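Long-range contacts in ParB domain protein nuclease (Sulfolobus solfataricus, PDB 5K5D), which probably takes part in DNA segregation as a pNOB8-like ParB protein and may act as a nuclease: residues Glu158-Asp163 against Leu198-Pro203; Ala93-Trp98 against Asp121-Met126; Lys26-Ser31 against Leu113-Lys118. The protein carries 4 engineered substitutions. All coordinates share one frame; numbering follows the deposited sequence.

Contact 1. Residues Glu158-Asp163 against Leu198-Pro203; sequences EFVTLD and LRINTP
Val160 and Ile200 meet at the centre of this contact, where the first strand of a two-stranded β-hairpin (159-161 with 167-169) lies over the C-terminal end of helix 189-201. CG1 of Val160 stands 3.7 Å from CG1 of Ile200, and the two side chains cross at about a right angle. Chi1 of 67° sets Val160 CG1 between the backbone N and the carbonyl carbon, facing CG1 and CD1 of Ile200, while CG2 turns to the Arg199 guanidinium and the ring of Pro203. Ile200 CG2 packs against the Glu158 carbonyl carbon at 3.7 Å. Just before the strand, Asn201 OD1 lies 3.0 Å from Glu158 CG; the Glu158 carboxylate and Asn201 amide planes are 45° apart. Asn201 ND2 is hydrogen-bonded to Ile197 O, one turn back in its own helix, which restrains the turn of the amide; an alanine here would probably leave the methylenes of Glu158 without their neighbour and that carbonyl without its side-chain donor. Further out, Tyr173 of helix 170-180 touches both Arg199 and Ile200, and Val160 pairs through its backbone with Ile168. Arg199 NH2 forms a salt bridge with Asp121, and over one face of this guanidinium Leu162 CD2 rests 3.6 Å from NH2.

Contact 2. Residues Ala93-Trp98 against Asp121-Met126; sequences AYELIW and DRIAKM. Engineered in segment 121-126: Met126 (natural residue Ile).
Arg122 lays its aliphatic stem over one face of the Tyr94 ring, and this is the tight part of the contact. CB of Arg122 is 3.6 Å from the ring centroid and 19° off the ring normal, a CH-pi contact displaced toward the rim; its closest ring atom is Tyr94 CE1, at 3.4 Å from CB. The Arg122 chain bends at chi2, which carries CG across the ring toward CZ and CE2 and sets CD near the phenol oxygen. Beyond the bend the guanidinium does not stack: its plane stands 67° from that of the ring, with Tyr94 OH near its edge. Both polar ends turn to the same carboxylate, for Glu24 OE2 accepts a hydrogen bond from Tyr94 OH and forms a salt bridge with Arg122 NE. That shared partner probably restrains the turning of both groups.

The two segments belong to helices 90-99 and 109-128, packed as an antiparallel pair; segment 93-98 lies in the ParB-like N-terminal region. The axes of segments 93-98 and 121-126 run at 159° to each other and approach to 10.6 Å, a spacing bridged by the Tyr94 ring and the aliphatic stem of Arg122. Phe25 of helix 23-26 also touches Tyr94.

Packing is looser beside the ring. Ile123 CD1 reaches Tyr94 CB at 4.2 Å, and the same methyl lies 4.0 Å from Glu95 OE2, a plain van der Waals contact of a methyl with a carboxylate oxygen. Toward the more open side, the engineered Met126, a selenomethionine that is poorly ordered, brings CG to the ring edge, 4.4 Å from Tyr94 CE1. Asp91, one turn before Glu95, touches both Ile123 and Met126.

Contact 3. Residues Lys26-Ser31 against Leu113-Lys118; sequences KTMVPS and LALFQK. Engineered in segment 26-31: Met28 (natural residue Leu).
Bends at chi2 (-58°) and chi3 (-46°) fold the side chain of Met28 back so that its terminal methyl faces helix 109-128, while Leu115, with CG opposite its backbone N (chi1 171°), swings its two methyls toward the loop. Met28, an engineered selenomethionine, places CE 3.5 Å from Leu115 CD1 and equally near CB of Lys118. The extended Lys118 slides past it in the opposite direction, and NZ makes a weak hydrogen bond of 3.4 Å to Met28 O. Leu115 is gripped from further along the loop as well: its CD2 lies 4.1 Å from Val29 CG2, and its CB is 4.0 Å from Pro30 CD. Pro30 CG adds a contact to Ala114 CB at 4.2 Å. The loop that follows helix 23-26 in the ParB-like N-terminal region is thus laid along one side of the long helix, whose other side packs through Phe116 against helix 170-180 and Met195 of helix 189-201. A citric acid molecule, probably from the crystallisation liquor, lies near the side chain of Val29. The join is therefore mainly apolar, and the long, weak lysine bond to a backbone carbonyl suggests that methyl and methylene packing does most of the holding.

From the N terminus, contact 3 joins the loop 26-31 to helix 109-128, 81 residues later, a span that takes in most of the four-stranded mixed sheet. Helix 90-99 lies within that span; contact 2 closes the shorter loop of 22 residues between 93-98 and 121-126. Since 121-126 follows 113-118, contacts 2 and 3 cross; both use helix 109-128, and Trp98 stacks on Phe116 between them. Contact 1 comes later, in series with both, closing the stretch from the hairpin through helix 170-180 to the end of helix 189-201. Salt bridges Arg199-Asp121 and Asp163-Lys125 join contact 1 to contact 2. Helix 109-128 thereby ties the N-terminal region to the hairpin and the following helices.

Contact 1. Residues Glu158-Asp163 against Leu198-Pro203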
loop_
_atom_site.group_PDB
_atom_site.type_symbol
_atom_site.label_atom_id
_atom_site.label_comp_id
_atom_site.label_asym_id
_atom_site.label_seq_id
_atom_site.Cartn_x
_atom_site.Cartn_y
_atom_site.Cartn_z
ATOM N N GLU B 158 1.808 -20.193 -7.769
ATOM C CA GLU B 158 0.796 -19.214 -8.145
ATOM C C GLU B 158 1.440 -17.889 -8.523
ATOM O O GLU B 158 2.428 -17.472 -7.925
ATOM C CB GLU B 158 -0.215 -19.008 -7.018
ATOM C CG GLU B 158 -0.937 -20.270 -6.593
ATOM C CD GLU B 158 -0.194 -21.026 -5.512
ATOM O OE1 GLU B 158 -0.349 -22.263 -5.433
ATOM O OE2 GLU B 158 0.540 -20.378 -4.736
ATOM N N PHE B 159 0.865 -17.233 -9.523
ATOM C CA PHE B 159 1.421 -15.996 -10.044
ATOM C C PHE B 159 0.319 -14.988 -10.327
ATOM O O PHE B 159 -0.843 -15.352 -10.492
ATOM C CB PHE B 159 2.215 -16.272 -11.327
ATOM C CG PHE B 159 3.447 -17.107 -11.113
ATOM C CD1 PHE B 159 3.361 -18.485 -11.017
ATOM C CD2 PHE B 159 4.692 -16.511 -11.015
ATOM C CE1 PHE B 159 4.495 -19.258 -10.821
ATOM C CE2 PHE B 159 5.830 -17.277 -10.820
ATOM C CZ PHE B 159 5.730 -18.653 -10.723
ATOM N N VAL B 160 0.691 -13.717 -10.376
ATOM C CA VAL B 160 -0.228 -12.668 -10.788
ATOM C C VAL B 160 0.456 -11.801 -11.838
ATOM O O VAL B 160 1.687 -11.713 -11.881
ATOM C CB VAL B 160 -0.688 -11.807 -9.596
ATOM C CG1 VAL B 160 0.474 -11.000 -9.041
ATOM C CG2 VAL B 160 -1.842 -10.891 -10.008
ATOM N N THR B 161 -0.342 -11.185 -12.699
ATOM C CA THR B 161 0.194 -10.362 -13.776
ATOM C C THR B 161 -0.256 -8.918 -13.636
ATOM O O THR B 161 -1.431 -8.601 -13.816
ATOM C CB THR B 161 -0.229 -10.893 -15.158
ATOM O OG1 THR B 161 0.259 -12.229 -15.323
ATOM C CG2 THR B 161 0.333 -10.008 -16.270
ATOM N N LEU B 162 0.690 -8.043 -13.316
ATOM C CA LEU B 162 0.388 -6.632 -13.116
ATOM C C LEU B 162 0.073 -5.962 -14.447
ATOM O O LEU B 162 0.202 -6.574 -15.506
ATOM C CB LEU B 162 1.556 -5.931 -12.422
ATOM C CG LEU B 162 2.134 -6.672 -11.211
ATOM C CD1 LEU B 162 3.335 -5.929 -10.642
ATOM C CD2 LEU B 162 1.069 -6.890 -10.139
ATOM N N ASP B 163 -0.331 -4.700 -14.386
ATOM C CA ASP B 163 -0.765 -3.977 -15.575
ATOM C C ASP B 163 0.408 -3.486 -16.422
ATOM O O ASP B 163 0.353 -2.403 -17.003
ATOM C CB ASP B 163 -1.640 -2.790 -15.173
ATOM C CG ASP B 163 -0.856 -1.716 -14.437
ATOM O OD1 ASP B 163 0.159 -2.055 -13.790
ATOM O OD2 ASP B 163 -1.250 -0.532 -14.511
ATOM N N LEU B 198 -3.229 -13.499 -0.787
ATOM C CA LEU B 198 -4.421 -12.870 -1.326
ATOM C C LEU B 198 -4.064 -12.033 -2.546
ATOM O O LEU B 198 -4.781 -12.039 -3.542
ATOM C CB LEU B 198 -5.105 -11.990 -0.273
ATOM C CG LEU B 198 -5.601 -12.660 1.010
ATOM C CD1 LEU B 198 -6.340 -11.656 1.877
ATOM C CD2 LEU B 198 -6.485 -13.855 0.699
ATOM N N ARG B 199 -2.948 -11.318 -2.466
ATOM C CA ARG B 199 -2.562 -10.404 -3.531
ATOM C C ARG B 199 -2.352 -11.142 -4.847
ATOM O O ARG B 199 -2.661 -10.617 -5.921
ATOM C CB ARG B 199 -1.300 -9.635 -3.144
ATOM C CG ARG B 199 -1.151 -8.304 -3.855
ATOM C CD ARG B 199 -0.450 -8.465 -5.182
ATOM N NE ARG B 199 -0.573 -7.267 -6.003
ATOM C CZ ARG B 199 -1.430 -7.139 -7.008
ATOM N NH1 ARG B 199 -2.237 -8.146 -7.322
ATOM N NH2 ARG B 199 -1.475 -6.010 -7.704
ATOM N N ILE B 200 -1.839 -12.364 -4.755
ATOM C CA ILE B 200 -1.506 -13.151 -5.939
ATOM C C ILE B 200 -2.638 -14.078 -6.375
ATOM O O ILE B 200 -2.956 -14.171 -7.564
ATOM C CB ILE B 200 -0.214 -13.967 -5.721
ATOM C CG1 ILE B 200 1.004 -13.130 -6.119
ATOM C CG2 ILE B 200 -0.254 -15.266 -6.513
ATOM C CD1 ILE B 200 1.120 -11.814 -5.366
ATOM N N ASN B 201 -3.252 -14.755 -5.410
ATOM C CA ASN B 201 -4.303 -15.714 -5.724
ATOM C C ASN B 201 -5.666 -15.067 -5.941
ATOM O O ASN B 201 -6.434 -15.496 -6.804
ATOM C CB ASN B 201 -4.392 -16.794 -4.642
ATOM C CG ASN B 201 -3.186 -17.715 -4.636
ATOM O OD1 ASN B 201 -3.170 -18.734 -5.321
ATOM N ND2 ASN B 201 -2.167 -17.355 -3.865
ATOM N N THR B 202 -5.953 -14.019 -5.175
ATOM C CA THR B 202 -7.288 -13.430 -5.173
ATOM C C THR B 202 -7.271 -11.898 -5.042
ATOM O O THR B 202 -7.712 -11.343 -4.035
ATOM C CB THR B 202 -8.144 -14.056 -4.053
ATOM O OG1 THR B 202 -9.481 -13.552 -4.121
ATOM C CG2 THR B 202 -7.542 -13.754 -2.684
ATOM N N PRO B 203 -6.766 -11.210 -6.077
ATOM C CA PRO B 203 -6.643 -9.746 -6.110
ATOM C C PRO B 203 -7.972 -9.034 -5.856
ATOM O O PRO B 203 -8.011 -8.035 -5.131
ATOM C CB PRO B 203 -6.176 -9.469 -7.544
ATOM C CG PRO B 203 -5.535 -10.729 -7.988
ATOM C CD PRO B 203 -6.289 -11.833 -7.323
#

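Contact 2. Residues Ala93-Trp98 against Asp121-Met126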
loop_
_atom_site.group_PDB
_atom_site.type_symbol
_atom_site.label_atom_id
_atom_site.label_comp_id
_atom_site.label_asym_id
_atom_site.label_seq_id
_atom_site.Cartn_x
_atom_site.Cartn_y
_atom_site.Cartn_z
ATOM N N ALA B 93 12.782 6.286 -4.313
ATOM C CA ALA B 93 11.703 7.172 -3.881
ATOM C C ALA B 93 10.601 6.347 -3.228
ATOM O O ALA B 93 10.062 6.719 -2.187
ATOM C CB ALA B 93 11.152 7.965 -5.054
ATOM N N TYR B 94 10.283 5.220 -3.854
ATOM C CA TYR B 94 9.318 4.273 -3.317
ATOM C C TYR B 94 9.663 3.840 -1.896
ATOM O O TYR B 94 8.785 3.738 -1.039
ATOM C CB TYR B 94 9.227 3.049 -4.223
ATOM C CG TYR B 94 8.639 3.352 -5.580
ATOM C CD1 TYR B 94 9.099 2.710 -6.722
ATOM C CD2 TYR B 94 7.623 4.287 -5.717
ATOM C CE1 TYR B 94 8.561 2.994 -7.963
ATOM C CE2 TYR B 94 7.080 4.573 -6.950
ATOM C CZ TYR B 94 7.551 3.926 -8.069
ATOM O OH TYR B 94 7.005 4.214 -9.295
ATOM N N GLU B 95 10.945 3.592 -1.643
ATOM C CA GLU B 95 11.369 3.110 -0.333
ATOM C C GLU B 95 11.231 4.189 0.726
ATOM O O GLU B 95 10.785 3.920 1.843
ATOM C CB GLU B 95 12.796 2.560 -0.392
ATOM C CG GLU B 95 12.870 1.223 -1.116
ATOM C CD GLU B 95 14.211 0.970 -1.776
ATOM O OE1 GLU B 95 15.231 1.522 -1.308
ATOM O OE2 GLU B 95 14.236 0.216 -2.772
ATOM N N LEU B 96 11.600 5.413 0.363
ATOM C CA LEU B 96 11.459 6.551 1.262
ATOM C C LEU B 96 10.005 6.780 1.653
ATOM O O LEU B 96 9.698 6.967 2.825
ATOM C CB LEU B 96 12.053 7.809 0.634
ATOM C CG LEU B 96 13.577 7.776 0.539
ATOM C CD1 LEU B 96 14.107 9.018 -0.162
ATOM C CD2 LEU B 96 14.173 7.636 1.934
ATOM N N ILE B 97 9.109 6.755 0.671
ATOM C CA ILE B 97 7.696 6.979 0.936
ATOM C C ILE B 97 7.148 5.936 1.900
ATOM O O ILE B 97 6.290 6.237 2.731
ATOM C CB ILE B 97 6.857 6.965 -0.355
ATOM C CG1 ILE B 97 7.174 8.188 -1.223
ATOM C CG2 ILE B 97 5.368 6.938 -0.021
ATOM C CD1 ILE B 97 6.583 8.111 -2.623
ATOM N N TRP B 98 7.643 4.707 1.790
ATOM C CA TRP B 98 7.197 3.646 2.684
ATOM C C TRP B 98 7.799 3.813 4.068
ATOM O O TRP B 98 7.134 3.601 5.083
ATOM C CB TRP B 98 7.562 2.271 2.135
ATOM C CG TRP B 98 7.238 1.163 3.090
ATOM C CD1 TRP B 98 8.120 0.332 3.717
ATOM C CD2 TRP B 98 5.934 0.777 3.546
ATOM N NE1 TRP B 98 7.447 -0.554 4.522
ATOM C CE2 TRP B 98 6.106 -0.300 4.433
ATOM C CE3 TRP B 98 4.642 1.236 3.272
ATOM C CZ2 TRP B 98 5.029 -0.929 5.058
ATOM C CZ3 TRP B 98 3.578 0.611 3.896
ATOM C CH2 TRP B 98 3.777 -0.460 4.778
ATOM N N ASP B 121 4.122 -3.529 -5.330
ATOM C CA ASP B 121 3.829 -3.644 -6.755
ATOM C C ASP B 121 4.819 -2.854 -7.605
ATOM O O ASP B 121 5.215 -3.308 -8.678
ATOM C CB ASP B 121 2.407 -3.147 -7.050
ATOM C CG ASP B 121 1.336 -4.161 -6.676
ATOM O OD1 ASP B 121 1.633 -5.115 -5.922
ATOM O OD2 ASP B 121 0.190 -3.997 -7.135
ATOM N N ARG B 122 5.203 -1.667 -7.135
ATOM C CA ARG B 122 6.161 -0.835 -7.861
ATOM C C ARG B 122 7.525 -1.504 -7.864
ATOM O O ARG B 122 8.175 -1.616 -8.906
ATOM C CB ARG B 122 6.295 0.553 -7.232
ATOM C CG ARG B 122 5.004 1.340 -7.078
ATOM C CD ARG B 122 4.259 1.484 -8.387
ATOM N NE ARG B 122 3.426 2.686 -8.397
ATOM C CZ ARG B 122 2.221 2.778 -7.840
ATOM N NH1 ARG B 122 1.691 1.734 -7.212
ATOM N NH2 ARG B 122 1.547 3.917 -7.911
ATOM N N ILE B 123 7.952 -1.943 -6.684
ATOM C CA ILE B 123 9.252 -2.580 -6.531
ATOM C C ILE B 123 9.349 -3.847 -7.379
ATOM O O ILE B 123 10.421 -4.196 -7.876
ATOM C CB ILE B 123 9.540 -2.926 -5.054
ATOM C CG1 ILE B 123 9.659 -1.649 -4.218
ATOM C CG2 ILE B 123 10.800 -3.766 -4.935
ATOM C CD1 ILE B 123 10.814 -0.773 -4.609
ATOM N N ALA B 124 8.222 -4.531 -7.548
ATOM C CA ALA B 124 8.190 -5.759 -8.332
ATOM C C ALA B 124 8.504 -5.475 -9.796
ATOM O O ALA B 124 9.289 -6.188 -10.418
ATOM C CB ALA B 124 6.838 -6.443 -8.199
ATOM N N LYS B 125 7.889 -4.427 -10.338
ATOM C CA LYS B 125 8.125 -4.023 -11.717
ATOM C C LYS B 125 9.555 -3.522 -11.902
ATOM O O LYS B 125 10.154 -3.702 -12.961
ATOM C CB LYS B 125 7.136 -2.937 -12.128
ATOM C CG LYS B 125 5.673 -3.314 -11.942
ATOM C CD LYS B 125 4.780 -2.156 -12.352
ATOM C CE LYS B 125 3.304 -2.491 -12.228
ATOM N NZ LYS B 125 2.469 -1.316 -12.610
HETATM N N MSE B 126 10.093 -2.892 -10.862
HETATM C CA MSE B 126 11.466 -2.395 -10.875
HETATM C C MSE B 126 12.485 -3.532 -10.928
HETATM O O MSE B 126 13.644 -3.325 -11.288
HETATM C CB MSE B 126 11.732 -1.535 -9.635
HETATM C CG MSE B 126 11.120 -0.143 -9.680
HETATM SE SE MSE B 126 12.105 1.081 -10.840
HETATM C CE MSE B 126 10.654 1.588 -12.046
#

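Contact 3. Residues Lys26-Ser31 against Leu113-Lys118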
loop_
_atom_site.group_PDB
_atom_site.type_symbol
_atom_site.label_atom_id
_atom_site.label_comp_id
_atom_site.label_asym_id
_atom_site.label_seq_id
_atom_site.Cartn_x
_atom_site.Cartn_y
_atom_site.Cartn_z
ATOM N N LYS B 26 2.607 12.212 -5.291
ATOM C CA LYS B 26 1.575 13.054 -4.702
ATOM C C LYS B 26 0.360 12.242 -4.275
ATOM O O LYS B 26 -0.352 12.622 -3.349
ATOM C CB LYS B 26 1.148 14.135 -5.692
ATOM C CG LYS B 26 0.025 15.029 -5.197
ATOM C CD LYS B 26 -0.302 16.095 -6.232
ATOM C CE LYS B 26 -1.274 17.124 -5.683
ATOM N NZ LYS B 26 -1.535 18.207 -6.671
ATOM N N THR B 27 0.136 11.115 -4.943
ATOM C CA THR B 27 -1.047 10.309 -4.683
ATOM C C THR B 27 -0.724 8.923 -4.142
ATOM O O THR B 27 -1.615 8.088 -4.017
ATOM C CB THR B 27 -1.906 10.156 -5.949
ATOM O OG1 THR B 27 -1.184 9.403 -6.934
ATOM C CG2 THR B 27 -2.273 11.529 -6.509
HETATM N N MSE B 28 0.542 8.681 -3.815
HETATM C CA MSE B 28 0.960 7.395 -3.256
HETATM C C MSE B 28 0.214 7.048 -1.973
HETATM O O MSE B 28 -0.355 5.960 -1.846
HETATM C CB MSE B 28 2.466 7.379 -2.982
HETATM C CG MSE B 28 3.319 7.002 -4.182
HETATM SE SE MSE B 28 2.854 5.248 -4.909
HETATM C CE MSE B 28 2.758 4.248 -3.247
ATOM N N VAL B 29 0.228 7.976 -1.021
ATOM C CA VAL B 29 -0.378 7.733 0.280
ATOM C C VAL B 29 -1.879 7.967 0.243
ATOM O O VAL B 29 -2.337 9.026 -0.193
ATOM C CB VAL B 29 0.261 8.600 1.382
ATOM C CG1 VAL B 29 -0.503 8.444 2.682
ATOM C CG2 VAL B 29 1.731 8.223 1.566
ATOM N N PRO B 30 -2.652 6.962 0.689
ATOM C CA PRO B 30 -4.114 7.055 0.729
ATOM C C PRO B 30 -4.560 8.246 1.570
ATOM O O PRO B 30 -3.965 8.518 2.616
ATOM C CB PRO B 30 -4.530 5.744 1.407
ATOM C CG PRO B 30 -3.396 4.801 1.141
ATOM C CD PRO B 30 -2.165 5.659 1.179
ATOM N N SER B 31 -5.589 8.950 1.110
ATOM C CA SER B 31 -6.110 10.106 1.828
ATOM C C SER B 31 -6.542 9.718 3.236
ATOM O O SER B 31 -7.133 8.661 3.446
ATOM C CB SER B 31 -7.285 10.723 1.068
ATOM O OG SER B 31 -8.324 9.776 0.896
ATOM N N LEU B 113 -1.860 -0.780 4.535
ATOM C CA LEU B 113 -1.845 -1.978 3.707
ATOM C C LEU B 113 -1.985 -1.601 2.236
ATOM O O LEU B 113 -1.313 -2.162 1.373
ATOM C CB LEU B 113 -2.978 -2.918 4.118
ATOM C CG LEU B 113 -2.655 -3.976 5.172
ATOM C CD1 LEU B 113 -3.929 -4.595 5.748
ATOM C CD2 LEU B 113 -1.746 -5.044 4.581
ATOM N N ALA B 114 -2.865 -0.648 1.956
ATOM C CA ALA B 114 -3.066 -0.172 0.597
ATOM C C ALA B 114 -1.803 0.503 0.080
ATOM O O ALA B 114 -1.453 0.362 -1.091
ATOM C CB ALA B 114 -4.257 0.783 0.529
ATOM N N LEU B 115 -1.120 1.231 0.956
ATOM C CA LEU B 115 0.153 1.842 0.598
ATOM C C LEU B 115 1.202 0.756 0.392
ATOM O O LEU B 115 1.975 0.794 -0.564
ATOM C CB LEU B 115 0.611 2.816 1.686
ATOM C CG LEU B 115 2.027 3.393 1.562
ATOM C CD1 LEU B 115 2.215 4.150 0.258
ATOM C CD2 LEU B 115 2.334 4.296 2.749
ATOM N N PHE B 116 1.208 -0.216 1.296
ATOM C CA PHE B 116 2.168 -1.305 1.246
ATOM C C PHE B 116 2.105 -2.019 -0.099
ATOM O O PHE B 116 3.132 -2.240 -0.741
ATOM C CB PHE B 116 1.902 -2.299 2.374
ATOM C CG PHE B 116 3.120 -3.056 2.806
ATOM C CD1 PHE B 116 4.372 -2.710 2.322
ATOM C CD2 PHE B 116 3.017 -4.116 3.695
ATOM C CE1 PHE B 116 5.498 -3.402 2.717
ATOM C CE2 PHE B 116 4.144 -4.815 4.097
ATOM C CZ PHE B 116 5.386 -4.458 3.606
ATOM N N GLN B 117 0.896 -2.377 -0.518
ATOM C CA GLN B 117 0.709 -3.012 -1.816
ATOM C C GLN B 117 1.156 -2.107 -2.962
ATOM O O GLN B 117 1.828 -2.563 -3.886
ATOM C CB GLN B 117 -0.749 -3.435 -2.023
ATOM C CG GLN B 117 -1.020 -3.986 -3.413
ATOM C CD GLN B 117 -2.471 -4.353 -3.631
ATOM O OE1 GLN B 117 -3.203 -4.634 -2.684
ATOM N NE2 GLN B 117 -2.899 -4.346 -4.890
ATOM N N LYS B 118 0.778 -0.831 -2.905
ATOM C CA LYS B 118 1.147 0.114 -3.955
ATOM C C LYS B 118 2.654 0.151 -4.100
ATOM O O LYS B 118 3.185 0.204 -5.207
ATOM C CB LYS B 118 0.631 1.518 -3.650
ATOM C CG LYS B 118 -0.828 1.736 -3.965
ATOM C CD LYS B 118 -1.214 3.173 -3.682
ATOM C CE LYS B 118 -2.720 3.357 -3.692
ATOM N NZ LYS B 118 -3.100 4.753 -3.342
#